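Local coordinates for protein zonadhesin (PDB 5FX8) that is the N-terminal part of a putative adhesion protein that may take part in cell-cell interaction through salt bridges and hydrogen bonds with other proteins, at residues I179-F190 against C242-F251; V273-L284 against T295-R305. All coordinates share one frame; numbering follows the deposited sequence.

Contact 1: residues I179-F190 against C242-F251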
loop_
_atom_site.group_PDB
_atom_site.type_symbol
_atom_site.label_atom_id
_atom_site.label_comp_id
_atom_site.label_asym_id
_atom_site.label_seq_id
_atom_site.Cartn_x
_atom_site.Cartn_y
_atom_site.Cartn_z
ATOM N N ILE C 179 -28.575 12.787 6.492
ATOM C CA ILE C 179 -29.718 13.498 7.029
ATOM C C ILE C 179 -30.186 14.506 6.000
ATOM O O ILE C 179 -29.413 15.368 5.577
ATOM C CB ILE C 179 -29.381 14.211 8.343
ATOM C CG1 ILE C 179 -28.889 13.199 9.368
ATOM C CG2 ILE C 179 -30.596 14.958 8.825
ATOM C CD1 ILE C 179 -28.523 13.794 10.696
ATOM N N ASP C 180 -31.455 14.407 5.619
ATOM C CA ASP C 180 -32.112 15.343 4.719
ATOM C C ASP C 180 -33.241 16.071 5.439
ATOM O O ASP C 180 -34.101 15.437 6.045
ATOM C CB ASP C 180 -32.675 14.606 3.518
ATOM C CG ASP C 180 -31.643 13.795 2.820
ATOM O OD1 ASP C 180 -30.569 14.359 2.526
ATOM O OD2 ASP C 180 -31.889 12.595 2.578
ATOM N N ILE C 181 -33.266 17.394 5.334
ATOM C CA ILE C 181 -34.254 18.219 6.014
ATOM C C ILE C 181 -34.834 19.225 5.032
ATOM O O ILE C 181 -34.099 19.843 4.257
ATOM C CB ILE C 181 -33.624 18.937 7.226
ATOM C CG1 ILE C 181 -33.160 17.925 8.259
ATOM C CG2 ILE C 181 -34.604 19.847 7.876
ATOM C CD1 ILE C 181 -32.049 18.421 9.087
ATOM N N SER C 182 -36.149 19.394 5.057
ATOM C CA SER C 182 -36.786 20.512 4.373
ATOM C C SER C 182 -37.927 21.053 5.225
ATOM O O SER C 182 -38.661 20.282 5.843
ATOM C CB SER C 182 -37.311 20.099 3.014
ATOM O OG SER C 182 -38.295 19.112 3.195
ATOM N N THR C 183 -38.067 22.377 5.254
ATOM C CA THR C 183 -39.123 23.075 5.975
ATOM C C THR C 183 -39.916 23.926 4.999
ATOM O O THR C 183 -39.331 24.580 4.140
ATOM C CB THR C 183 -38.555 24.010 7.056
ATOM O OG1 THR C 183 -37.427 23.404 7.681
ATOM C CG2 THR C 183 -39.582 24.294 8.133
ATOM N N VAL C 184 -41.242 23.934 5.139
ATOM C CA VAL C 184 -42.090 24.928 4.492
ATOM C C VAL C 184 -42.987 25.579 5.540
ATOM O O VAL C 184 -43.489 24.913 6.448
ATOM C CB VAL C 184 -42.920 24.307 3.356
ATOM C CG1 VAL C 184 -42.081 23.501 2.516
ATOM C CG2 VAL C 184 -44.015 23.481 3.868
ATOM N N GLN C 185 -43.185 26.885 5.421
ATOM C CA GLN C 185 -44.015 27.575 6.390
ATOM C C GLN C 185 -44.681 28.799 5.759
ATOM O O GLN C 185 -44.118 29.434 4.868
ATOM C CB GLN C 185 -43.185 27.968 7.607
ATOM C CG GLN C 185 -43.218 29.410 7.895
ATOM C CD GLN C 185 -42.598 29.766 9.197
ATOM O OE1 GLN C 185 -42.616 30.924 9.587
ATOM N NE2 GLN C 185 -42.042 28.788 9.887
ATOM N N THR C 186 -45.900 29.096 6.209
ATOM C CA THR C 186 -46.596 30.336 5.861
ATOM C C THR C 186 -47.152 30.880 7.147
ATOM O O THR C 186 -47.675 30.119 7.944
ATOM C CB THR C 186 -47.760 30.131 4.863
ATOM O OG1 THR C 186 -48.752 29.297 5.470
ATOM C CG2 THR C 186 -47.292 29.476 3.611
ATOM N N PRO C 187 -47.084 32.198 7.347
ATOM C CA PRO C 187 -46.598 33.232 6.444
ATOM C C PRO C 187 -45.193 33.743 6.715
ATOM O O PRO C 187 -44.834 34.757 6.118
ATOM C CB PRO C 187 -47.571 34.359 6.705
ATOM C CG PRO C 187 -47.757 34.275 8.167
ATOM C CD PRO C 187 -47.813 32.802 8.474
ATOM N N GLY C 188 -44.421 33.109 7.581
ATOM C CA GLY C 188 -43.147 33.689 7.973
ATOM C C GLY C 188 -42.172 33.861 6.817
ATOM O O GLY C 188 -42.366 33.391 5.695
ATOM N N THR C 189 -41.086 34.567 7.120
ATOM C CA THR C 189 -39.982 34.782 6.190
ATOM C C THR C 189 -38.684 34.338 6.845
ATOM O O THR C 189 -38.257 34.937 7.836
ATOM C CB THR C 189 -39.879 36.249 5.764
ATOM O OG1 THR C 189 -40.918 36.553 4.830
ATOM C CG2 THR C 189 -38.554 36.506 5.092
ATOM N N PHE C 190 -38.049 33.309 6.274
ATOM C CA PHE C 190 -36.830 32.745 6.850
ATOM C C PHE C 190 -35.659 33.699 6.685
ATOM O O PHE C 190 -35.508 34.338 5.646
ATOM C CB PHE C 190 -36.492 31.405 6.201
ATOM C CG PHE C 190 -37.322 30.269 6.700
ATOM C CD1 PHE C 190 -37.432 30.020 8.055
ATOM C CD2 PHE C 190 -38.022 29.459 5.821
ATOM C CE1 PHE C 190 -38.216 28.976 8.516
ATOM C CE2 PHE C 190 -38.812 28.419 6.288
ATOM C CZ PHE C 190 -38.906 28.179 7.629
ATOM N N CYS C 242 -32.047 28.149 0.913
ATOM C CA CYS C 242 -32.900 28.914 1.815
ATOM C C CYS C 242 -33.642 29.964 1.005
ATOM O O CYS C 242 -33.030 30.890 0.467
ATOM C CB CYS C 242 -32.091 29.556 2.935
ATOM S SG CYS C 242 -33.028 30.617 4.116
ATOM N N GLY C 243 -34.964 29.808 0.914
ATOM C CA GLY C 243 -35.833 30.815 0.357
ATOM C C GLY C 243 -36.661 31.450 1.455
ATOM O O GLY C 243 -36.506 31.155 2.633
ATOM N N ASP C 244 -37.564 32.338 1.046
ATOM C CA ASP C 244 -38.335 33.086 2.033
ATOM C C ASP C 244 -39.295 32.179 2.791
ATOM O O ASP C 244 -39.500 32.359 3.996
ATOM C CB ASP C 244 -39.092 34.228 1.363
ATOM C CG ASP C 244 -38.201 35.416 1.060
ATOM O OD1 ASP C 244 -37.149 35.534 1.720
ATOM O OD2 ASP C 244 -38.552 36.232 0.178
ATOM N N GLY C 245 -39.880 31.195 2.111
ATOM C CA GLY C 245 -40.799 30.288 2.762
ATOM C C GLY C 245 -40.320 28.858 2.905
ATOM O O GLY C 245 -41.028 28.033 3.482
ATOM N N THR C 246 -39.127 28.541 2.407
ATOM C CA THR C 246 -38.641 27.168 2.408
ATOM C C THR C 246 -37.150 27.118 2.688
ATOM O O THR C 246 -36.400 28.005 2.282
ATOM C CB THR C 246 -38.903 26.512 1.077
ATOM O OG1 THR C 246 -38.578 27.462 0.059
ATOM C CG2 THR C 246 -40.341 26.126 0.971
ATOM N N ILE C 247 -36.723 26.055 3.360
ATOM C CA ILE C 247 -35.313 25.752 3.557
ATOM C C ILE C 247 -35.086 24.279 3.257
ATOM O O ILE C 247 -35.824 23.424 3.749
ATOM C CB ILE C 247 -34.831 26.066 4.981
ATOM C CG1 ILE C 247 -35.171 27.483 5.408
ATOM C CG2 ILE C 247 -33.349 25.923 5.053
ATOM C CD1 ILE C 247 -34.879 27.750 6.869
ATOM N N SER C 248 -34.066 23.987 2.456
ATOM C CA SER C 248 -33.571 22.637 2.228
ATOM C C SER C 248 -32.191 22.485 2.846
ATOM O O SER C 248 -31.347 23.379 2.734
ATOM C CB SER C 248 -33.473 22.327 0.745
ATOM O OG SER C 248 -34.727 22.037 0.203
ATOM N N LEU C 249 -31.941 21.332 3.453
ATOM C CA LEU C 249 -30.673 21.152 4.131
ATOM C C LEU C 249 -30.337 19.675 4.163
ATOM O O LEU C 249 -31.234 18.849 4.295
ATOM C CB LEU C 249 -30.765 21.728 5.530
ATOM C CG LEU C 249 -29.506 21.811 6.355
ATOM C CD1 LEU C 249 -28.439 22.572 5.606
ATOM C CD2 LEU C 249 -29.854 22.514 7.617
ATOM N N SER C 250 -29.051 19.343 4.033
ATOM C CA SER C 250 -28.601 17.955 4.048
ATOM C C SER C 250 -27.286 17.800 4.803
ATOM O O SER C 250 -26.430 18.681 4.786
ATOM C CB SER C 250 -28.397 17.412 2.644
ATOM O OG SER C 250 -29.585 17.471 1.919
ATOM N N PHE C 251 -27.108 16.643 5.414
ATOM C CA PHE C 251 -25.925 16.380 6.213
ATOM C C PHE C 251 -25.380 14.993 5.909
ATOM O O PHE C 251 -26.132 14.033 5.755
ATOM C CB PHE C 251 -26.218 16.456 7.706
ATOM C CG PHE C 251 -26.432 17.839 8.243
ATOM C CD1 PHE C 251 -25.354 18.634 8.610
ATOM C CD2 PHE C 251 -27.717 18.320 8.466
ATOM C CE1 PHE C 251 -25.553 19.894 9.153
ATOM C CE2 PHE C 251 -27.918 19.573 9.001
ATOM C CZ PHE C 251 -26.838 20.358 9.348
#

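Contact 2: residues V273-L284 against T295-R305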
loop_
_atom_site.group_PDB
_atom_site.type_symbol
_atom_site.label_atom_id
_atom_site.label_comp_id
_atom_site.label_asym_id
_atom_site.label_seq_id
_atom_site.Cartn_x
_atom_site.Cartn_y
_atom_site.Cartn_z
ATOM N N VAL C 273 -49.211 38.637 12.968
ATOM C CA VAL C 273 -49.288 37.190 12.828
ATOM C C VAL C 273 -49.473 36.606 14.212
ATOM O O VAL C 273 -48.752 36.978 15.143
ATOM C CB VAL C 273 -48.026 36.618 12.159
ATOM C CG1 VAL C 273 -48.219 35.155 11.802
ATOM C CG2 VAL C 273 -47.698 37.397 10.932
ATOM N N LEU C 274 -50.437 35.708 14.359
ATOM C CA LEU C 274 -50.664 35.055 15.642
ATOM C C LEU C 274 -50.444 33.556 15.595
ATOM O O LEU C 274 -50.379 32.929 16.648
ATOM C CB LEU C 274 -52.091 35.327 16.147
ATOM C CG LEU C 274 -52.553 36.788 16.213
ATOM C CD1 LEU C 274 -54.084 36.930 16.212
ATOM C CD2 LEU C 274 -51.948 37.445 17.424
ATOM N N GLU C 275 -50.322 32.975 14.412
ATOM C CA GLU C 275 -50.295 31.541 14.221
ATOM C C GLU C 275 -49.518 31.281 12.937
ATOM O O GLU C 275 -49.551 32.094 12.007
ATOM C CB GLU C 275 -51.726 30.984 14.168
ATOM C CG GLU C 275 -51.858 29.521 13.752
ATOM C CD GLU C 275 -53.313 29.099 13.493
ATOM O OE1 GLU C 275 -54.129 29.963 13.114
ATOM O OE2 GLU C 275 -53.648 27.905 13.678
ATOM N N VAL C 276 -48.802 30.155 12.903
ATOM C CA VAL C 276 -47.890 29.815 11.811
ATOM C C VAL C 276 -47.993 28.321 11.520
ATOM O O VAL C 276 -47.813 27.499 12.423
ATOM C CB VAL C 276 -46.438 30.207 12.162
ATOM C CG1 VAL C 276 -45.444 29.360 11.424
ATOM C CG2 VAL C 276 -46.197 31.617 11.807
ATOM N N GLN C 277 -48.269 27.964 10.263
ATOM C CA GLN C 277 -48.209 26.569 9.831
ATOM C C GLN C 277 -46.777 26.236 9.428
ATOM O O GLN C 277 -46.123 27.024 8.739
ATOM C CB GLN C 277 -49.162 26.301 8.669
ATOM C CG GLN C 277 -50.588 26.749 8.921
ATOM C CD GLN C 277 -51.232 26.016 10.085
ATOM O OE1 GLN C 277 -51.267 24.778 10.112
ATOM N NE2 GLN C 277 -51.736 26.774 11.064
ATOM N N ASN C 278 -46.285 25.085 9.885
ATOM C CA ASN C 278 -44.901 24.701 9.645
ATOM C C ASN C 278 -44.776 23.195 9.571
ATOM O O ASN C 278 -45.190 22.498 10.499
ATOM C CB ASN C 278 -43.982 25.212 10.744
ATOM C CG ASN C 278 -42.547 24.796 10.529
ATOM O OD1 ASN C 278 -42.187 23.644 10.723
ATOM N ND2 ASN C 278 -41.726 25.734 10.122
ATOM N N VAL C 279 -44.157 22.698 8.509
ATOM C CA VAL C 279 -43.849 21.281 8.402
ATOM C C VAL C 279 -42.349 21.120 8.220
ATOM O O VAL C 279 -41.690 21.980 7.635
ATOM C CB VAL C 279 -44.619 20.622 7.253
ATOM C CG1 VAL C 279 -44.203 21.229 5.972
ATOM C CG2 VAL C 279 -44.356 19.154 7.232
ATOM N N VAL C 280 -41.809 20.036 8.765
ATOM C CA VAL C 280 -40.416 19.674 8.602
ATOM C C VAL C 280 -40.387 18.209 8.226
ATOM O O VAL C 280 -40.738 17.353 9.041
ATOM C CB VAL C 280 -39.592 19.911 9.863
ATOM C CG1 VAL C 280 -38.237 19.322 9.677
ATOM C CG2 VAL C 280 -39.452 21.355 10.111
ATOM N N ASN C 281 -39.963 17.912 7.008
ATOM C CA ASN C 281 -39.726 16.537 6.599
ATOM C C ASN C 281 -38.272 16.187 6.874
ATOM O O ASN C 281 -37.370 16.923 6.482
ATOM C CB ASN C 281 -40.048 16.368 5.122
ATOM C CG ASN C 281 -41.384 16.940 4.762
ATOM O OD1 ASN C 281 -41.523 18.143 4.537
ATOM N ND2 ASN C 281 -42.390 16.083 4.708
ATOM N N VAL C 282 -38.047 15.081 7.562
ATOM C CA VAL C 282 -36.707 14.616 7.887
ATOM C C VAL C 282 -36.575 13.198 7.369
ATOM O O VAL C 282 -37.356 12.324 7.754
ATOM C CB VAL C 282 -36.434 14.673 9.395
ATOM C CG1 VAL C 282 -35.120 14.005 9.707
ATOM C CG2 VAL C 282 -36.419 16.101 9.851
ATOM N N ASP C 283 -35.612 12.967 6.486
ATOM C CA ASP C 283 -35.335 11.634 5.966
ATOM C C ASP C 283 -33.978 11.187 6.478
ATOM O O ASP C 283 -32.983 11.886 6.281
ATOM C CB ASP C 283 -35.365 11.630 4.444
ATOM C CG ASP C 283 -36.690 12.073 3.904
ATOM O OD1 ASP C 283 -36.958 13.298 3.891
ATOM O OD2 ASP C 283 -37.472 11.192 3.505
ATOM N N LEU C 284 -33.940 10.053 7.156
ATOM C CA LEU C 284 -32.705 9.539 7.719
ATOM C C LEU C 284 -32.248 8.351 6.897
ATOM O O LEU C 284 -33.046 7.465 6.585
ATOM C CB LEU C 284 -32.890 9.114 9.171
ATOM C CG LEU C 284 -33.303 10.164 10.181
ATOM C CD1 LEU C 284 -33.381 9.490 11.485
ATOM C CD2 LEU C 284 -32.289 11.253 10.250
ATOM N N THR C 295 -35.657 6.104 6.354
ATOM C CA THR C 295 -36.809 6.352 7.216
ATOM C C THR C 295 -37.207 7.827 7.173
ATOM O O THR C 295 -36.389 8.699 7.490
ATOM C CB THR C 295 -36.510 5.955 8.656
ATOM O OG1 THR C 295 -35.935 4.651 8.697
ATOM C CG2 THR C 295 -37.773 5.900 9.412
ATOM N N SER C 296 -38.469 8.098 6.818
ATOM C CA SER C 296 -39.012 9.446 6.691
ATOM C C SER C 296 -39.876 9.824 7.888
ATOM O O SER C 296 -40.550 8.980 8.481
ATOM C CB SER C 296 -39.841 9.579 5.426
ATOM O OG SER C 296 -39.004 9.486 4.298
ATOM N N PHE C 297 -39.850 11.111 8.235
ATOM C CA PHE C 297 -40.629 11.650 9.341
ATOM C C PHE C 297 -41.252 12.964 8.906
ATOM O O PHE C 297 -40.667 13.722 8.134
ATOM C CB PHE C 297 -39.782 11.902 10.603
ATOM C CG PHE C 297 -39.090 10.691 11.130
ATOM C CD1 PHE C 297 -37.923 10.239 10.549
ATOM C CD2 PHE C 297 -39.586 10.022 12.224
ATOM C CE1 PHE C 297 -37.287 9.133 11.025
ATOM C CE2 PHE C 297 -38.948 8.915 12.718
ATOM C CZ PHE C 297 -37.795 8.464 12.114
ATOM N N VAL C 298 -42.446 13.231 9.415
ATOM C CA VAL C 298 -43.148 14.482 9.173
ATOM C C VAL C 298 -43.429 15.132 10.519
ATOM O O VAL C 298 -43.930 14.478 11.441
ATOM C CB VAL C 298 -44.441 14.256 8.378
ATOM C CG1 VAL C 298 -45.019 15.572 7.930
ATOM C CG2 VAL C 298 -44.143 13.400 7.186
ATOM N N LEU C 299 -43.088 16.410 10.635
ATOM C CA LEU C 299 -43.240 17.166 11.877
ATOM C C LEU C 299 -44.009 18.445 11.552
ATOM O O LEU C 299 -43.429 19.446 11.124
ATOM C CB LEU C 299 -41.876 17.457 12.496
ATOM C CG LEU C 299 -40.865 16.310 12.512
ATOM C CD1 LEU C 299 -39.504 16.831 12.854
ATOM C CD2 LEU C 299 -41.239 15.265 13.495
ATOM N N ASP C 300 -45.322 18.424 11.759
ATOM C CA ASP C 300 -46.171 19.515 11.297
ATOM C C ASP C 300 -46.727 20.366 12.428
ATOM O O ASP C 300 -47.638 21.164 12.192
ATOM C CB ASP C 300 -47.311 18.984 10.431
ATOM C CG ASP C 300 -47.927 17.723 10.988
ATOM O OD1 ASP C 300 -47.860 17.508 12.215
ATOM O OD2 ASP C 300 -48.494 16.947 10.193
ATOM N N GLU C 301 -46.184 20.245 13.631
ATOM C CA GLU C 301 -46.676 21.033 14.758
ATOM C C GLU C 301 -46.648 22.530 14.434
ATOM O O GLU C 301 -45.594 23.047 14.036
ATOM C CB GLU C 301 -45.855 20.745 16.013
ATOM C CG GLU C 301 -46.527 21.151 17.322
ATOM C CD GLU C 301 -45.536 21.330 18.471
ATOM O OE1 GLU C 301 -44.322 21.098 18.253
ATOM O OE2 GLU C 301 -45.972 21.711 19.590
ATOM N N PRO C 302 -47.785 23.252 14.568
ATOM C CA PRO C 302 -47.815 24.702 14.338
ATOM C C PRO C 302 -47.142 25.505 15.428
ATOM O O PRO C 302 -46.737 24.961 16.456
ATOM C CB PRO C 302 -49.312 25.029 14.318
ATOM C CG PRO C 302 -49.990 23.783 14.174
ATOM C CD PRO C 302 -49.131 22.717 14.764
ATOM N N PHE C 303 -47.046 26.810 15.214
ATOM C CA PHE C 303 -46.560 27.748 16.209
ATOM C C PHE C 303 -47.673 28.709 16.591
ATOM O O PHE C 303 -48.450 29.155 15.741
ATOM C CB PHE C 303 -45.368 28.529 15.699
ATOM C CG PHE C 303 -44.897 29.601 16.630
ATOM C CD1 PHE C 303 -44.272 29.280 17.805
ATOM C CD2 PHE C 303 -45.044 30.930 16.306
ATOM C CE1 PHE C 303 -43.821 30.256 18.640
ATOM C CE2 PHE C 303 -44.593 31.910 17.143
ATOM C CZ PHE C 303 -43.982 31.574 18.306
ATOM N N TYR C 304 -47.740 29.019 17.880
ATOM C CA TYR C 304 -48.794 29.846 18.442
ATOM C C TYR C 304 -48.155 30.931 19.283
ATOM O O TYR C 304 -47.178 30.688 19.995
ATOM C CB TYR C 304 -49.754 29.026 19.284
ATOM C CG TYR C 304 -50.563 27.999 18.527
ATOM C CD1 TYR C 304 -51.533 28.392 17.610
ATOM C CD2 TYR C 304 -50.395 26.645 18.759
ATOM C CE1 TYR C 304 -52.283 27.477 16.942
ATOM C CE2 TYR C 304 -51.146 25.717 18.090
ATOM C CZ TYR C 304 -52.091 26.144 17.186
ATOM O OH TYR C 304 -52.863 25.248 16.500
ATOM N N ARG C 305 -48.684 32.138 19.178
ATOM C CA ARG C 305 -48.104 33.232 19.925
ATOM C C ARG C 305 -48.868 33.579 21.192
ATOM O O ARG C 305 -48.293 34.203 22.080
ATOM C CB ARG C 305 -47.981 34.464 19.028
ATOM C CG ARG C 305 -47.015 34.246 17.895
ATOM C CD ARG C 305 -46.900 35.443 17.003
ATOM N NE ARG C 305 -45.647 36.151 17.198
ATOM C CZ ARG C 305 -45.232 37.131 16.413
ATOM N NH1 ARG C 305 -45.976 37.502 15.387
ATOM N NH2 ARG C 305 -44.082 37.734 16.648
#

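Contact 1: residues I179-F190 against C242-F251
The carbonyl oxygen of Asp244 accepts one hydrogen bond, from Phe190 N at 2.9 Å with a nearly straight N-H...O angle of 166°, and a weaker C-H...O contact from Thr189 CA. Next along the chain, Gly245 O accepts from Gln185 N at 3.1 Å, so adjacent carbonyls of one turn hold Gln185 and Phe190, on either side of the 187-188 connection with its cis-Pro187. Beyond, strands 179-186 and 246-251 run antiparallel through paired bonds such as Ile181 N to Leu249 O, 2.7 Å. The Phe190 ring stands beside this ladder. Ile247, with CG1 anti to its carbonyl carbon (chi1 -52°) and the chain extended beyond, lays CD1 over the ring centre, a CH-pi contact of 3.6 Å from CD1 to the centroid; Gly243 O and Thr246 N lie at the ring edge. Bulky residues suit the inward face, where Ile247 and Thr183 touch Phe265, and Leu249 and Phe251 touch Val263. Small polar Ser182, Ser248 and Ser250 suit the outer face, where Ser250 OG bonds to Ser239. With the Cys192-Cys242 disulfide tying sheet to sheet, this is the layout of an antiparallel beta-sandwich, here in the second cohesin-like domain.

Contact 2: residues V273-L284 against T295-R305
The beta hairpin of strands 275-286 and 294-304 forms one margin of a five-stranded antiparallel sheet, and its two arms meet in two ladders with an interruption between them. Toward the hairpin turn, Leu284 N reaches Thr295 O at 2.8 Å, almost straight at 176°. Val282 pairs with Phe297 and Val280 with Leu299 by two bonds each, the latter clearly bent next to the break. The far ladder joins Val276 to Phe303 by two bonds and gives Arg305 N to Leu274 O. The interruption lies at Asn278, whose O faces the carbonyl oxygens of Asp300 and Glu301 and receives a C-H...O contact from Asp300 CA. Lys154, from the opposing sheet, donates to Asn278 OD1 and Glu301 O, bridging the arms there. Pro302 closes its CB on Val276 O at 3.5 Å.

On the inward face, beta-branched Val276, Val280 and Val282, which favour extended backbone, pack with Leu284, Leu299 and Phe303 toward strands 153-158 and 162-170. Leu284 CD1 approaches Phe297 CE1 at 3.9 Å, while Val282 O lies in the ring plane at its edge, 3.5 Å from Phe297 CD1. On the outer face Glu275, extended beyond CG, runs alongside Tyr304, with carboxylate and ring planes 31° apart; the ring also makes a cation-pi contact with Arg308. Val279 CG2 meets Val298 CG1 at 3.7 Å.

Arg305 finishes the hairpin. Its side chain bends at chi3 (106°), bringing NH1 back to Val273 O at 2.8 Å; NH1 also donates to Ala270 O, so one nitrogen ties two backbone carbonyls. Its cation-pi contact with Tyr59, in the sequence range of the first cohesin-like domain, is consistent with a link between the domains. This is an edge hairpin of an antiparallel beta-sandwich, its inner face mainly apolar and its outer one mixed.

Contacts 1 and 2 lie side by side in one five-stranded sheet, their centres about 10 Å apart. Strand 176-186, from contact 1, neighbours strand 275-286, from contact 2, and the two are stitched by backbone pairs such as Asp180 with Asp283 and Ser182 with Asn281. Both are partly buried, with one face inside the sandwich and one at the surface. Contact 1 pairs inner strands distant in sequence and reaches the opposite sheet through an aromatic ring and a disulfide. Contact 2 is a local hairpin; at its interrupted edge a lysine of the opposing sheet takes part, and an arginine at its end. Inward residues are mostly apolar, though Asn278 is buried beside Lys154, while Val184 and Val298 are exposed.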